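Local coordinates for putative rRNA methyltransferase (Sorangium cellulosum, PDB 4RWZ), which probably methylates 16S ribosomal RNA at an adenine N1 position, a modification that confers aminoglycoside resistance, at residues A[90-101]-A[125-136]; A[50-61]-A[78-86]. All coordinates share one frame; numbering follows the deposited sequence.

Interaction 1: A[90-101]-A[125-136]; sequences LPEELAGLAHTL and LRRLVRPGGELI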
# COMPACT_ATOMS: atom_id res chain seq x y z
N LEU A 90 7.13 -2.46 8.09
CA LEU A 90 5.67 -2.38 8.17
C LEU A 90 5.23 -3.20 9.38
O LEU A 90 5.90 -4.19 9.71
CB LEU A 90 5.06 -2.90 6.86
CG LEU A 90 5.30 -1.98 5.65
CD1 LEU A 90 5.13 -2.77 4.32
CD2 LEU A 90 4.37 -0.75 5.63
N PRO A 91 4.15 -2.80 10.07
CA PRO A 91 3.78 -3.51 11.30
C PRO A 91 3.42 -4.98 11.04
O PRO A 91 2.77 -5.30 10.05
CB PRO A 91 2.53 -2.74 11.81
CG PRO A 91 2.24 -1.68 10.83
CD PRO A 91 3.11 -1.85 9.62
N GLU A 92 3.90 -5.87 11.90
CA GLU A 92 3.58 -7.29 11.76
C GLU A 92 2.09 -7.56 11.89
O GLU A 92 1.59 -8.55 11.33
CB GLU A 92 4.38 -8.14 12.77
CG GLU A 92 4.04 -7.77 14.19
CD GLU A 92 4.87 -8.50 15.23
OE1 GLU A 92 5.85 -9.20 14.84
OE2 GLU A 92 4.54 -8.37 16.43
N GLU A 93 1.37 -6.68 12.59
CA GLU A 93 -0.07 -6.83 12.75
C GLU A 93 -0.81 -6.83 11.39
O GLU A 93 -1.95 -7.29 11.29
CB GLU A 93 -0.64 -5.69 13.60
CG GLU A 93 -0.19 -5.73 15.07
CD GLU A 93 1.11 -5.02 15.30
OE1 GLU A 93 1.85 -4.75 14.33
OE2 GLU A 93 1.42 -4.73 16.47
N LEU A 94 -0.18 -6.27 10.36
CA LEU A 94 -0.86 -6.22 9.04
C LEU A 94 -0.51 -7.42 8.19
O LEU A 94 -1.05 -7.60 7.09
CB LEU A 94 -0.48 -4.95 8.28
CG LEU A 94 -0.83 -3.64 8.95
CD1 LEU A 94 -0.34 -2.50 8.06
CD2 LEU A 94 -2.34 -3.56 9.16
N ALA A 95 0.36 -8.28 8.68
CA ALA A 95 0.79 -9.42 7.85
C ALA A 95 -0.33 -10.30 7.37
O ALA A 95 -1.20 -10.67 8.15
CB ALA A 95 1.85 -10.28 8.60
N GLY A 96 -0.30 -10.62 6.06
CA GLY A 96 -1.24 -11.55 5.48
C GLY A 96 -2.68 -11.06 5.43
O GLY A 96 -3.55 -11.86 5.16
N LEU A 97 -2.94 -9.77 5.63
CA LEU A 97 -4.34 -9.33 5.67
C LEU A 97 -4.96 -8.88 4.36
O LEU A 97 -6.19 -9.01 4.20
CB LEU A 97 -4.53 -8.17 6.66
CG LEU A 97 -4.33 -8.41 8.15
CD1 LEU A 97 -4.70 -7.08 8.86
CD2 LEU A 97 -5.17 -9.56 8.66
N ALA A 98 -4.18 -8.29 3.44
CA ALA A 98 -4.83 -7.51 2.35
C ALA A 98 -5.36 -8.39 1.25
O ALA A 98 -4.65 -9.24 0.75
CB ALA A 98 -3.85 -6.44 1.74
N HIS A 99 -6.62 -8.17 0.86
CA HIS A 99 -7.13 -8.70 -0.41
C HIS A 99 -6.61 -7.84 -1.55
O HIS A 99 -6.38 -8.34 -2.64
CB HIS A 99 -8.66 -8.65 -0.47
CG HIS A 99 -9.32 -9.59 0.48
ND1 HIS A 99 -9.50 -9.30 1.81
CD2 HIS A 99 -9.83 -10.83 0.28
CE1 HIS A 99 -10.11 -10.32 2.39
NE2 HIS A 99 -10.30 -11.26 1.49
N THR A 100 -6.40 -6.54 -1.26
CA THR A 100 -5.86 -5.59 -2.24
C THR A 100 -4.85 -4.68 -1.58
O THR A 100 -5.15 -4.08 -0.53
CB THR A 100 -7.00 -4.69 -2.80
OG1 THR A 100 -8.09 -5.53 -3.24
CG2 THR A 100 -6.48 -3.83 -3.96
N LEU A 101 -3.66 -4.54 -2.18
CA LEU A 101 -2.63 -3.63 -1.66
C LEU A 101 -2.37 -2.63 -2.77
O LEU A 101 -1.95 -3.02 -3.85
CB LEU A 101 -1.35 -4.40 -1.39
CG LEU A 101 -0.10 -3.60 -0.99
CD1 LEU A 101 -0.36 -3.01 0.30
CD2 LEU A 101 1.07 -4.66 -0.92
N LEU A 125 6.31 -6.04 0.76
CA LEU A 125 4.92 -5.83 0.28
C LEU A 125 4.15 -7.16 0.22
O LEU A 125 2.97 -7.23 0.62
CB LEU A 125 4.96 -5.16 -1.09
CG LEU A 125 5.58 -3.73 -1.05
CD1 LEU A 125 5.71 -3.28 -2.51
CD2 LEU A 125 4.65 -2.77 -0.33
N ARG A 126 4.80 -8.20 -0.24
CA ARG A 126 4.16 -9.52 -0.33
C ARG A 126 3.73 -10.00 1.06
O ARG A 126 2.73 -10.68 1.23
CB ARG A 126 5.10 -10.53 -0.97
CG ARG A 126 4.59 -11.99 -0.93
CD ARG A 126 3.27 -12.15 -1.76
NE ARG A 126 2.83 -13.56 -1.76
CZ ARG A 126 2.13 -14.10 -0.76
NH1 ARG A 126 1.84 -13.36 0.31
NH2 ARG A 126 1.73 -15.35 -0.81
N ARG A 127 4.49 -9.62 2.08
CA ARG A 127 4.13 -10.00 3.45
C ARG A 127 2.76 -9.49 3.86
O ARG A 127 2.06 -10.15 4.68
CB ARG A 127 5.22 -9.50 4.42
CG ARG A 127 5.02 -9.73 5.89
CD ARG A 127 6.30 -9.10 6.54
NE ARG A 127 6.38 -9.09 7.99
CZ ARG A 127 6.26 -8.00 8.74
NH1 ARG A 127 6.02 -6.82 8.16
NH2 ARG A 127 6.38 -8.07 10.06
N LEU A 128 2.32 -8.37 3.27
CA LEU A 128 1.04 -7.79 3.68
C LEU A 128 -0.19 -8.39 2.99
O LEU A 128 -1.32 -8.09 3.38
CB LEU A 128 0.97 -6.27 3.38
CG LEU A 128 1.92 -5.38 4.18
CD1 LEU A 128 1.60 -3.89 3.99
CD2 LEU A 128 1.83 -5.75 5.61
N VAL A 129 0.04 -9.17 1.95
CA VAL A 129 -1.03 -9.61 1.07
C VAL A 129 -1.43 -11.04 1.36
O VAL A 129 -0.59 -11.89 1.55
CB VAL A 129 -0.58 -9.50 -0.39
CG1 VAL A 129 -1.76 -9.81 -1.34
CG2 VAL A 129 -0.10 -8.07 -0.64
N ARG A 130 -2.73 -11.31 1.38
CA ARG A 130 -3.16 -12.70 1.61
C ARG A 130 -2.99 -13.47 0.31
O ARG A 130 -3.01 -12.85 -0.78
CB ARG A 130 -4.60 -12.75 2.16
CG ARG A 130 -5.68 -12.50 1.19
CD ARG A 130 -7.04 -12.62 1.90
NE ARG A 130 -7.15 -11.64 2.97
CZ ARG A 130 -7.83 -11.84 4.10
NH1 ARG A 130 -8.44 -13.02 4.28
NH2 ARG A 130 -7.88 -10.88 5.04
N PRO A 131 -2.79 -14.80 0.39
CA PRO A 131 -2.71 -15.63 -0.83
C PRO A 131 -3.88 -15.36 -1.74
O PRO A 131 -5.02 -15.21 -1.26
CB PRO A 131 -2.79 -17.07 -0.29
CG PRO A 131 -2.26 -16.98 1.11
CD PRO A 131 -2.67 -15.60 1.62
N GLY A 132 -3.61 -15.15 -3.02
CA GLY A 132 -4.66 -14.82 -3.96
C GLY A 132 -5.04 -13.34 -4.01
O GLY A 132 -5.81 -12.92 -4.84
N GLY A 133 -4.50 -12.54 -3.11
CA GLY A 133 -4.76 -11.12 -3.15
C GLY A 133 -3.98 -10.44 -4.26
O GLY A 133 -3.22 -11.08 -5.02
N GLU A 134 -4.16 -9.12 -4.39
CA GLU A 134 -3.64 -8.40 -5.55
C GLU A 134 -2.85 -7.17 -5.14
O GLU A 134 -3.33 -6.42 -4.32
CB GLU A 134 -4.86 -7.93 -6.35
CG GLU A 134 -4.58 -7.52 -7.75
CD GLU A 134 -5.85 -7.04 -8.49
OE1 GLU A 134 -6.93 -6.84 -7.85
OE2 GLU A 134 -5.76 -6.90 -9.72
N LEU A 135 -1.66 -6.97 -5.73
CA LEU A 135 -0.93 -5.71 -5.64
C LEU A 135 -1.31 -4.89 -6.87
O LEU A 135 -1.31 -5.39 -7.97
CB LEU A 135 0.57 -6.01 -5.66
CG LEU A 135 1.57 -4.88 -5.89
CD1 LEU A 135 1.47 -4.01 -4.72
CD2 LEU A 135 3.00 -5.44 -5.93
N ILE A 136 -1.68 -3.62 -6.67
CA ILE A 136 -2.01 -2.72 -7.79
C ILE A 136 -1.13 -1.45 -7.65
O ILE A 136 -1.20 -0.76 -6.64
CB ILE A 136 -3.45 -2.27 -7.69
CG1 ILE A 136 -4.37 -3.51 -7.69
CG2 ILE A 136 -3.81 -1.36 -8.90
CD1 ILE A 136 -5.91 -3.16 -7.65
O HOH W 1 -8.39 -6.97 -5.52

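Interaction 2: A[50-61]-A[78-86]; sequences YCIGVDPAGERM and PNALFVVAS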
# COMPACT_ATOMS: atom_id res chain seq x y z
N TYR A 50 -12.58 -3.18 4.91
CA TYR A 50 -11.81 -2.43 5.89
C TYR A 50 -10.61 -1.83 5.17
O TYR A 50 -9.78 -2.56 4.63
CB TYR A 50 -11.39 -3.34 7.07
CG TYR A 50 -10.95 -2.56 8.31
CD1 TYR A 50 -11.88 -1.97 9.16
CD2 TYR A 50 -9.59 -2.40 8.61
CE1 TYR A 50 -11.50 -1.27 10.26
CE2 TYR A 50 -9.18 -1.68 9.75
CZ TYR A 50 -10.15 -1.12 10.57
OH TYR A 50 -9.81 -0.40 11.71
N CYS A 51 -10.49 -0.51 5.17
CA CYS A 51 -9.49 0.19 4.33
C CYS A 51 -8.44 0.82 5.21
O CYS A 51 -8.79 1.58 6.11
CB CYS A 51 -10.15 1.28 3.53
SG CYS A 51 -11.52 0.63 2.46
N ILE A 52 -7.18 0.48 4.99
CA ILE A 52 -6.10 0.91 5.87
C ILE A 52 -5.12 1.72 5.07
O ILE A 52 -4.60 1.23 4.07
CB ILE A 52 -5.36 -0.32 6.48
CG1 ILE A 52 -6.37 -1.22 7.21
CG2 ILE A 52 -4.24 0.17 7.40
CD1 ILE A 52 -5.71 -2.52 7.85
N GLY A 53 -4.86 2.97 5.47
CA GLY A 53 -3.84 3.75 4.79
C GLY A 53 -2.59 3.76 5.67
O GLY A 53 -2.70 3.88 6.90
N VAL A 54 -1.41 3.62 5.05
CA VAL A 54 -0.12 3.58 5.79
C VAL A 54 0.76 4.68 5.27
O VAL A 54 0.85 4.84 4.06
CB VAL A 54 0.60 2.22 5.52
CG1 VAL A 54 1.89 2.07 6.37
CG2 VAL A 54 -0.32 1.07 5.85
N ASP A 55 1.46 5.43 6.14
CA ASP A 55 2.38 6.42 5.64
C ASP A 55 3.44 6.65 6.74
O ASP A 55 3.13 6.48 7.89
CB ASP A 55 1.65 7.76 5.40
CG ASP A 55 2.49 8.75 4.59
OD1 ASP A 55 3.31 9.53 5.19
OD2 ASP A 55 2.37 8.75 3.36
N PRO A 56 4.67 6.96 6.35
CA PRO A 56 5.73 7.12 7.35
C PRO A 56 5.57 8.35 8.23
O PRO A 56 6.27 8.39 9.26
CB PRO A 56 7.02 7.23 6.51
CG PRO A 56 6.63 7.49 5.17
CD PRO A 56 5.22 6.94 4.97
N ALA A 57 4.80 9.34 7.83
CA ALA A 57 4.70 10.60 8.63
C ALA A 57 3.26 10.76 9.08
O ALA A 57 2.39 11.09 8.23
CB ALA A 57 5.09 11.80 7.78
N GLY A 58 3.00 10.53 10.36
CA GLY A 58 1.61 10.59 10.84
C GLY A 58 0.97 11.95 10.65
O GLY A 58 -0.25 12.04 10.51
N GLU A 59 1.78 13.01 10.60
CA GLU A 59 1.20 14.36 10.46
C GLU A 59 0.49 14.49 9.11
O GLU A 59 -0.47 15.25 8.98
CB GLU A 59 2.25 15.47 10.66
CG GLU A 59 2.96 15.99 9.41
CD GLU A 59 4.29 15.27 9.09
OE1 GLU A 59 4.83 14.57 9.98
OE2 GLU A 59 4.82 15.44 7.96
N ARG A 60 0.89 13.69 8.10
CA ARG A 60 0.21 13.81 6.81
C ARG A 60 -1.22 13.32 6.90
O ARG A 60 -2.07 13.74 6.08
CB ARG A 60 0.91 12.93 5.72
CG ARG A 60 2.29 13.52 5.32
CD ARG A 60 2.95 12.67 4.20
NE ARG A 60 4.30 13.21 3.85
CZ ARG A 60 5.42 12.48 3.83
NH1 ARG A 60 5.42 11.22 4.22
NH2 ARG A 60 6.58 13.04 3.51
N MET A 61 -1.47 12.38 7.82
CA MET A 61 -2.79 11.71 7.94
C MET A 61 -3.61 12.33 9.08
O MET A 61 -4.67 11.83 9.41
CB MET A 61 -2.61 10.22 8.23
CG MET A 61 -1.88 9.53 7.10
SD MET A 61 -1.59 7.76 7.39
CE MET A 61 -0.43 7.88 8.77
N PRO A 78 -16.08 4.10 9.93
CA PRO A 78 -15.49 3.17 10.90
C PRO A 78 -14.73 2.09 10.19
O PRO A 78 -14.04 1.34 10.86
CB PRO A 78 -16.71 2.59 11.65
CG PRO A 78 -17.88 2.78 10.68
CD PRO A 78 -17.56 4.03 9.88
N ASN A 79 -14.83 1.99 8.86
CA ASN A 79 -14.02 1.01 8.16
C ASN A 79 -12.75 1.61 7.57
O ASN A 79 -12.17 1.04 6.65
CB ASN A 79 -14.81 0.32 7.06
CG ASN A 79 -15.40 1.30 6.06
OD1 ASN A 79 -15.74 2.46 6.42
ND2 ASN A 79 -15.56 0.84 4.80
N ALA A 80 -12.35 2.78 8.07
CA ALA A 80 -11.06 3.34 7.66
C ALA A 80 -10.13 3.39 8.85
O ALA A 80 -10.55 3.67 9.98
CB ALA A 80 -11.23 4.74 7.08
N LEU A 81 -8.86 3.15 8.58
CA LEU A 81 -7.83 3.20 9.62
C LEU A 81 -6.56 3.79 9.02
O LEU A 81 -6.23 3.48 7.86
CB LEU A 81 -7.49 1.79 10.12
CG LEU A 81 -6.55 1.72 11.35
CD1 LEU A 81 -7.28 2.32 12.56
CD2 LEU A 81 -6.18 0.24 11.55
N PHE A 82 -5.83 4.59 9.81
CA PHE A 82 -4.56 5.20 9.36
C PHE A 82 -3.40 4.82 10.26
O PHE A 82 -3.51 5.00 11.46
CB PHE A 82 -4.74 6.73 9.26
CG PHE A 82 -5.78 7.04 8.22
CD1 PHE A 82 -5.43 7.06 6.87
CD2 PHE A 82 -7.09 7.17 8.58
CE1 PHE A 82 -6.41 7.23 5.89
CE2 PHE A 82 -8.10 7.34 7.61
CZ PHE A 82 -7.73 7.41 6.27
N VAL A 83 -2.34 4.28 9.67
CA VAL A 83 -1.25 3.62 10.38
C VAL A 83 0.08 4.28 10.02
O VAL A 83 0.33 4.58 8.86
CB VAL A 83 -1.22 2.12 9.96
CG1 VAL A 83 0.07 1.40 10.46
CG2 VAL A 83 -2.50 1.45 10.53
N VAL A 84 0.91 4.52 11.01
CA VAL A 84 2.18 5.16 10.74
C VAL A 84 3.29 4.11 10.62
O VAL A 84 3.66 3.44 11.62
CB VAL A 84 2.57 6.15 11.91
CG1 VAL A 84 3.82 6.86 11.56
CG2 VAL A 84 1.42 7.16 12.12
N ALA A 85 3.85 3.97 9.42
CA ALA A 85 4.93 2.99 9.18
C ALA A 85 5.61 3.29 7.84
O ALA A 85 5.02 3.87 6.93
CB ALA A 85 4.39 1.56 9.19
N SER A 86 6.88 2.90 7.81
CA SER A 86 7.72 2.96 6.65
C SER A 86 7.66 1.58 5.95
O SER A 86 7.51 0.56 6.61
CB SER A 86 9.16 3.20 7.13
OG SER A 86 9.19 4.41 7.94
O HOH W 2 -11.38 1.83 12.16

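Interaction 1: A[90-101]-A[125-136]
L101 and L128 carry the apolar centre. CD2 of L101 sits 3.6 Å from CG2 of V129, the two side chains crossing at about a right angle, and the same methyl also meets CB of L125 and CD1 of L135. L101 and L135 lie side by side, pointing the same way. L128 spreads its two methyls between partners: CD1 lies 3.7 Å from CD1 of L90, while CD2 packs on CB of L94. A98 bridges V129 of the short strand 129-130; past the corner at H99, T100 and L101 pair in parallel with E134 and L135, strands 98-104 and 133-139 being neighbours in the Rossmann-like methyltransferase sheet. L101 N donates to E134 O and I136 N to L101 O. At the polar edge R130, bent at chi3 (60°), grips L97 O side-on from one face of the carbonyl. Its NH2 lies 2.7 Å from L97 O; the NE bond is the less straight of the two. Its guanidinium also stacks on the H99 imidazole, planes 13° apart, and H99 ND1 is bonded to V27 N. Farther out, R127 delivers NH1 to L90 O at 3.1 Å, nearly straight at 173° but above the carbonyl plane. A water links T100 OG1 to E134 OE1.

Interaction 2: A[50-61]-A[78-86]
The Y50 ring has N79 O over one face, while CB of L81 approaches obliquely, 3.6 Å from Y50 OH; within its own strand, I52 CD1 meets the ring edge in plane. The F82 ring takes M61 SD at its edge, 77° off the normal and 5.2 Å from the centroid, a Met-aromatic contact. Both rings belong to a beta-alpha-beta unit of the Rossmann-like fold: strands 49-55 and 80-84 run parallel, 22° apart for their short segments, joined through helix 62-68. Backbone bonds alternate between them, from C51 N to N79 O through to A85 N on D55 O; the last differs from the others in that its donor stands 56° out of the carbonyl plane. I52 CG2 and V83 CG2 touch on one face of the sheet. M61, its chain bent at chi3, brings CE to 3.4 Å from V83 O and also against CG2 of V84, which packs on G58 CA. One water binds Y50 OH, P78 O and A80 O together, tying the tyrosine hydroxyl to the neighbouring strand's start. At the strand's end, D55 OD1 accepts A57 N in an Asx turn and, on its syn lone pair, R60 NH1 at 2.9 Å, a salt bridge in the guanidinium plane.

Following the chain from the N terminus, strand 49-55, after strand 26-31, is the first of the paired segments, and interaction 2 closes the loop through helix 62-68 when strand 80-84 pairs with it. The chain then passes from edge strand 80-84 through 90-101 into strand 98-104; interaction 1 closes a second loop, with helix 108-115 and most of helix 119-127, when 125-136 returns. The two contacts are therefore in series, neither enclosing nor crossing the other. Both reach the seven-stranded sheet, on opposite sides of strand 26-31, which lies between strands 49-55 and 98-104. Their centres are 15 Å apart, yet they touch directly: P91 CD packs 3.7 Å from A85 CB, and L94 CD2 lies 3.8 Å from I52 CD1.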